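Local coordinates for NDP-N-acetyl-D-galactosaminuronic acid dehydrogenase (Methanosarcina mazei Go1, PDB 3G79), which probably oxidises UDP-N-acetyl-alpha-D-mannosamine to its uronate, using two molecules of NAD(+), as a member of the UDP-glucose/GDP-mannose dehydrogenase family, at residues Leu244-Ile249 / Lys327-Met332; Asp271-Lys274 / Thr279-Val282. All blocks are in the same frame, centred on the assembly; numbering follows the deposited sequence.

Interaction 1 of 2, residues Leu244-Ile249 / Lys327-Met332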
loop_
_atom_site.group_PDB
_atom_site.type_symbol
_atom_site.label_atom_id
_atom_site.label_comp_id
_atom_site.label_asym_id
_atom_site.label_seq_id
_atom_site.Cartn_x
_atom_site.Cartn_y
_atom_site.Cartn_z
ATOM N N LEU A 244 -5.448 0.599 -5.809
ATOM C CA LEU A 244 -4.561 1.703 -5.469
ATOM C C LEU A 244 -3.075 1.334 -5.450
ATOM O O LEU A 244 -2.253 2.138 -5.921
ATOM C CB LEU A 244 -4.986 2.342 -4.144
ATOM C CG LEU A 244 -4.014 3.402 -3.615
ATOM C CD1 LEU A 244 -3.990 4.665 -4.511
ATOM C CD2 LEU A 244 -4.365 3.771 -2.211
ATOM N N GLN A 245 -2.707 0.147 -4.945
ATOM C CA GLN A 245 -1.269 -0.190 -4.976
ATOM C C GLN A 245 -0.758 -0.314 -6.397
ATOM O O GLN A 245 0.428 -0.049 -6.697
ATOM C CB GLN A 245 -0.805 -1.357 -4.059
ATOM C CG GLN A 245 -1.688 -2.542 -3.948
ATOM C CD GLN A 245 -1.452 -3.474 -2.703
ATOM O OE1 GLN A 245 -2.428 -4.091 -2.213
ATOM N NE2 GLN A 245 -0.199 -3.587 -2.219
ATOM N N ILE A 246 -1.669 -0.669 -7.295
ATOM C CA ILE A 246 -1.295 -0.857 -8.674
ATOM C C ILE A 246 -1.186 0.502 -9.317
ATOM O O ILE A 246 -0.311 0.755 -10.138
ATOM C CB ILE A 246 -2.321 -1.709 -9.396
ATOM C CG1 ILE A 246 -2.111 -3.188 -9.063
ATOM C CG2 ILE A 246 -2.282 -1.460 -10.970
ATOM C CD1 ILE A 246 -3.350 -4.044 -9.463
ATOM N N ALA A 247 -2.096 1.386 -8.976
ATOM C CA ALA A 247 -2.039 2.673 -9.578
ATOM C C ALA A 247 -0.779 3.378 -9.081
ATOM O O ALA A 247 -0.134 4.060 -9.877
ATOM C CB ALA A 247 -3.294 3.475 -9.322
ATOM N N ALA A 248 -0.396 3.122 -7.822
ATOM C CA ALA A 248 0.882 3.611 -7.244
ATOM C C ALA A 248 2.132 3.314 -8.037
ATOM O O ALA A 248 2.901 4.273 -8.292
ATOM C CB ALA A 248 1.094 3.132 -5.799
ATOM N N ILE A 249 2.389 2.036 -8.388
ATOM C CA ILE A 249 3.642 1.775 -9.098
ATOM C C ILE A 249 3.500 2.236 -10.535
ATOM O O ILE A 249 4.483 2.701 -11.116
ATOM C CB ILE A 249 4.155 0.289 -9.200
ATOM C CG1 ILE A 249 3.168 -0.670 -8.637
ATOM C CG2 ILE A 249 5.697 0.114 -8.817
ATOM C CD1 ILE A 249 2.100 -0.936 -9.636
ATOM N N LYS A 327 -8.348 6.174 -12.402
ATOM C CA LYS A 327 -7.998 6.884 -13.634
ATOM C C LYS A 327 -6.558 6.625 -14.087
ATOM O O LYS A 327 -6.279 6.601 -15.302
ATOM C CB LYS A 327 -8.244 8.370 -13.506
ATOM C CG LYS A 327 -9.696 8.795 -13.449
ATOM C CD LYS A 327 -9.683 10.287 -13.041
ATOM C CE LYS A 327 -11.064 10.897 -12.827
ATOM N NZ LYS A 327 -10.853 12.116 -12.023
ATOM N N VAL A 328 -5.645 6.464 -13.122
ATOM C CA VAL A 328 -4.249 6.133 -13.415
ATOM C C VAL A 328 -4.291 4.789 -14.157
ATOM O O VAL A 328 -3.926 4.693 -15.342
ATOM C CB VAL A 328 -3.376 6.137 -12.131
ATOM C CG1 VAL A 328 -2.019 5.516 -12.353
ATOM C CG2 VAL A 328 -3.180 7.542 -11.647
ATOM N N ASN A 329 -4.845 3.786 -13.501
ATOM C CA ASN A 329 -4.968 2.462 -14.067
ATOM C C ASN A 329 -5.739 2.384 -15.407
ATOM O O ASN A 329 -5.345 1.599 -16.289
ATOM C CB ASN A 329 -5.558 1.530 -13.012
ATOM C CG ASN A 329 -4.577 1.239 -11.861
ATOM O OD1 ASN A 329 -3.351 1.406 -11.994
ATOM N ND2 ASN A 329 -5.119 0.789 -10.724
ATOM N N ASP A 330 -6.797 3.199 -15.571
ATOM C CA ASP A 330 -7.525 3.311 -16.859
ATOM C C ASP A 330 -6.662 3.941 -17.947
ATOM O O ASP A 330 -6.961 3.760 -19.134
ATOM C CB ASP A 330 -8.847 4.135 -16.780
ATOM C CG ASP A 330 -10.044 3.368 -16.148
ATOM O OD1 ASP A 330 -10.021 2.140 -16.047
ATOM O OD2 ASP A 330 -11.030 4.033 -15.736
ATOM N N PHE A 331 -5.608 4.659 -17.554
ATOM C CA PHE A 331 -4.783 5.375 -18.505
ATOM C C PHE A 331 -3.773 4.507 -19.206
ATOM O O PHE A 331 -3.330 4.815 -20.315
ATOM C CB PHE A 331 -4.038 6.508 -17.803
ATOM C CG PHE A 331 -3.128 7.293 -18.707
ATOM C CD1 PHE A 331 -3.645 8.010 -19.805
ATOM C CD2 PHE A 331 -1.763 7.339 -18.458
ATOM C CE1 PHE A 331 -2.801 8.772 -20.629
ATOM C CE2 PHE A 331 -0.915 8.080 -19.284
ATOM C CZ PHE A 331 -1.429 8.803 -20.364
ATOM N N MET A 332 -3.394 3.418 -18.563
ATOM C CA MET A 332 -2.279 2.638 -19.006
ATOM C C MET A 332 -2.416 2.114 -20.435
ATOM O O MET A 332 -1.413 2.113 -21.155
ATOM C CB MET A 332 -1.920 1.572 -17.972
ATOM C CG MET A 332 -1.547 2.214 -16.603
ATOM S SD MET A 332 -0.201 3.424 -16.673
ATOM C CE MET A 332 -0.409 4.241 -15.152
#
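Ile-246 and Ala-247 hold the flat amide of Asn-329 between them: the Ile-246 CG2 methyl and the Ala-247 CB methyl lie on opposite sides of its plane. From one side, Ile-246 CG2 comes within 3.2 Å of Asn-329 OD1, the two side chains crossing at about a right angle. From the other, Ala-247 CB is 3.4 Å from Asn-329 OD1 and nearly as near to ND2, so it covers the group rather than meeting one atom. With CG anti to its own carbonyl carbon (chi1 -70°), Asn-329 reaches straight onto helix 228-258. Beside it, Val-328 sets CG1 at 3.9 Å from Ala-247 CB and 3.4 Å from Ala-247 O. The axes of the two short segments pass 8.8 Å apart at 60°, and Ala-247 and Asn-329 have the nearest CA atoms. Although no hydrogen bond joins the two segments, the amide is gripped at both ends by residues that bracket 244-249 on helix 228-258: ND2 by Asp-243 OD1, OD1 by the ND2 of Asn-250. Cut back to alanine, position 329 would probably leave Asp-243 and Asn-250 without their shared partner and open a gap between the two methyls. Methyls on both faces and hydrogen bonds at both ends thus satisfy this buried amide and probably restrain its rotation.

Interaction 2 of 2, residues Asp271-Lys274 / Thr279-Val282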
loop_
_atom_site.group_PDB
_atom_site.type_symbol
_atom_site.label_atom_id
_atom_site.label_comp_id
_atom_site.label_asym_id
_atom_site.label_seq_id
_atom_site.Cartn_x
_atom_site.Cartn_y
_atom_site.Cartn_z
ATOM N N ASP A 271 11.380 -2.123 -2.089
ATOM C CA ASP A 271 10.939 -3.401 -1.593
ATOM C C ASP A 271 11.922 -4.011 -0.607
ATOM O O ASP A 271 11.626 -5.027 0.017
ATOM C CB ASP A 271 10.702 -4.306 -2.799
ATOM C CG ASP A 271 10.258 -5.681 -2.421
ATOM O OD1 ASP A 271 9.076 -5.819 -2.058
ATOM O OD2 ASP A 271 11.089 -6.621 -2.506
ATOM N N SER A 272 13.076 -3.385 -0.432
ATOM C CA SER A 272 14.054 -3.895 0.532
ATOM C C SER A 272 13.728 -3.481 1.952
ATOM O O SER A 272 14.521 -3.730 2.869
ATOM C CB SER A 272 15.460 -3.416 0.214
ATOM O OG SER A 272 15.718 -2.187 0.855
ATOM N N LEU A 273 12.601 -2.805 2.135
ATOM C CA LEU A 273 12.090 -2.517 3.471
ATOM C C LEU A 273 11.073 -3.587 3.872
ATOM O O LEU A 273 9.994 -3.714 3.257
ATOM C CB LEU A 273 11.470 -1.131 3.502
ATOM C CG LEU A 273 12.549 -0.061 3.502
ATOM C CD1 LEU A 273 12.138 1.140 2.660
ATOM C CD2 LEU A 273 12.809 0.317 4.952
ATOM N N LYS A 274 11.431 -4.357 4.895
ATOM C CA LYS A 274 10.693 -5.582 5.218
ATOM C C LYS A 274 9.799 -5.421 6.445
ATOM O O LYS A 274 10.221 -4.834 7.453
ATOM C CB LYS A 274 11.645 -6.781 5.385
ATOM C CG LYS A 274 11.836 -7.683 4.159
ATOM C CD LYS A 274 12.352 -6.973 2.923
ATOM C CE LYS A 274 12.377 -7.953 1.763
ATOM N NZ LYS A 274 11.776 -7.449 0.494
ATOM N N THR A 279 6.703 -2.919 5.461
ATOM C CA THR A 279 6.638 -3.153 4.003
ATOM C C THR A 279 5.772 -2.122 3.305
ATOM O O THR A 279 4.711 -1.742 3.805
ATOM C CB THR A 279 5.980 -4.535 3.542
ATOM O OG1 THR A 279 5.672 -5.400 4.651
ATOM C CG2 THR A 279 6.834 -5.237 2.481
ATOM N N ARG A 280 6.215 -1.699 2.133
ATOM C CA ARG A 280 5.394 -0.892 1.257
ATOM C C ARG A 280 4.622 -1.802 0.324
ATOM O O ARG A 280 3.781 -1.348 -0.432
ATOM C CB ARG A 280 6.258 0.097 0.482
ATOM C CG ARG A 280 6.343 1.443 1.174
ATOM C CD ARG A 280 7.730 1.821 1.674
ATOM N NE ARG A 280 7.923 1.419 3.041
ATOM C CZ ARG A 280 8.420 2.181 4.024
ATOM N NH1 ARG A 280 8.783 3.421 3.809
ATOM N NH2 ARG A 280 8.531 1.670 5.250
ATOM N N ALA A 281 4.918 -3.101 0.405
ATOM C CA ALA A 281 4.223 -4.155 -0.353
ATOM C C ALA A 281 3.980 -3.789 -1.820
ATOM O O ALA A 281 2.875 -3.883 -2.311
ATOM C CB ALA A 281 2.928 -4.538 0.343
ATOM N N VAL A 282 5.055 -3.405 -2.491
ATOM C CA VAL A 282 5.049 -2.852 -3.857
ATOM C C VAL A 282 4.775 -3.894 -4.950
ATOM O O VAL A 282 5.547 -4.851 -5.146
ATOM C CB VAL A 282 6.397 -2.166 -4.189
ATOM C CG1 VAL A 282 6.325 -1.420 -5.503
ATOM C CG2 VAL A 282 6.772 -1.210 -3.118
#
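Leu-273 O receives the CA-H of Thr-279: Thr-279 CA stands 3.5 Å from Leu-273 O in a CA-H...O contact of 157° at the hydrogen. The Thr-279 CG2 methyl merely lies against the same Leu-273 O, at 3.6 Å, and no hydrogen bond joins the two segments. The side chain of Leu-273 goes to Arg-280 instead: its CD1 methyl sits over the centre of one guanidinium face, 4.1 Å from Arg-280 CZ. Bends at chi2 (115°) and chi3 (-93°) fold the arginine back so that its flat end comes to lie beneath that methyl. Within 271-274, Lys-274 NZ folds back to Asp-271 OD2 in a 3.2 Å salt bridge. All this lies in the loop between helices 263-271 and 293-305, in the family's central domain and at the subunit interface, where Leu-273 also packs on Arg-182 of the second subunit. Conventional hydrogen bonds are divided: Arg-280 NH1 donates to Glu-238 O of the second subunit and Thr-279 O accepts from NE2 of Gln-245 of the second subunit, while Arg-280 NH2 stays within the chain, on Ile-278 O. The two arms of the loop thus touch through weak contacts, a CH...O and a methyl over a guanidinium, with these stronger bonds made to groups outside both segments.

In the fold
Interaction 2 is nested along the chain inside the long loop that interaction 1 closes, and their centres lie 18 Å apart. They nevertheless touch in two places: Gln-245 NE2 packs 3.1 Å from Ala-281 O, and Ile-249 CG2 lies 3.7 Å from Val-282 CG1. Helix 228-258 therefore carries helix 321-345 on one part of its surface and meets the 279-282 segment on another. Both contacts also reach the second subunit. The Ala-248 carbonyl accepts from Tyr-322 OH of that subunit, and Ala-281 packs against its own counterpart. Both thus border the dimer interface, which in this family is built largely by the central helical domain.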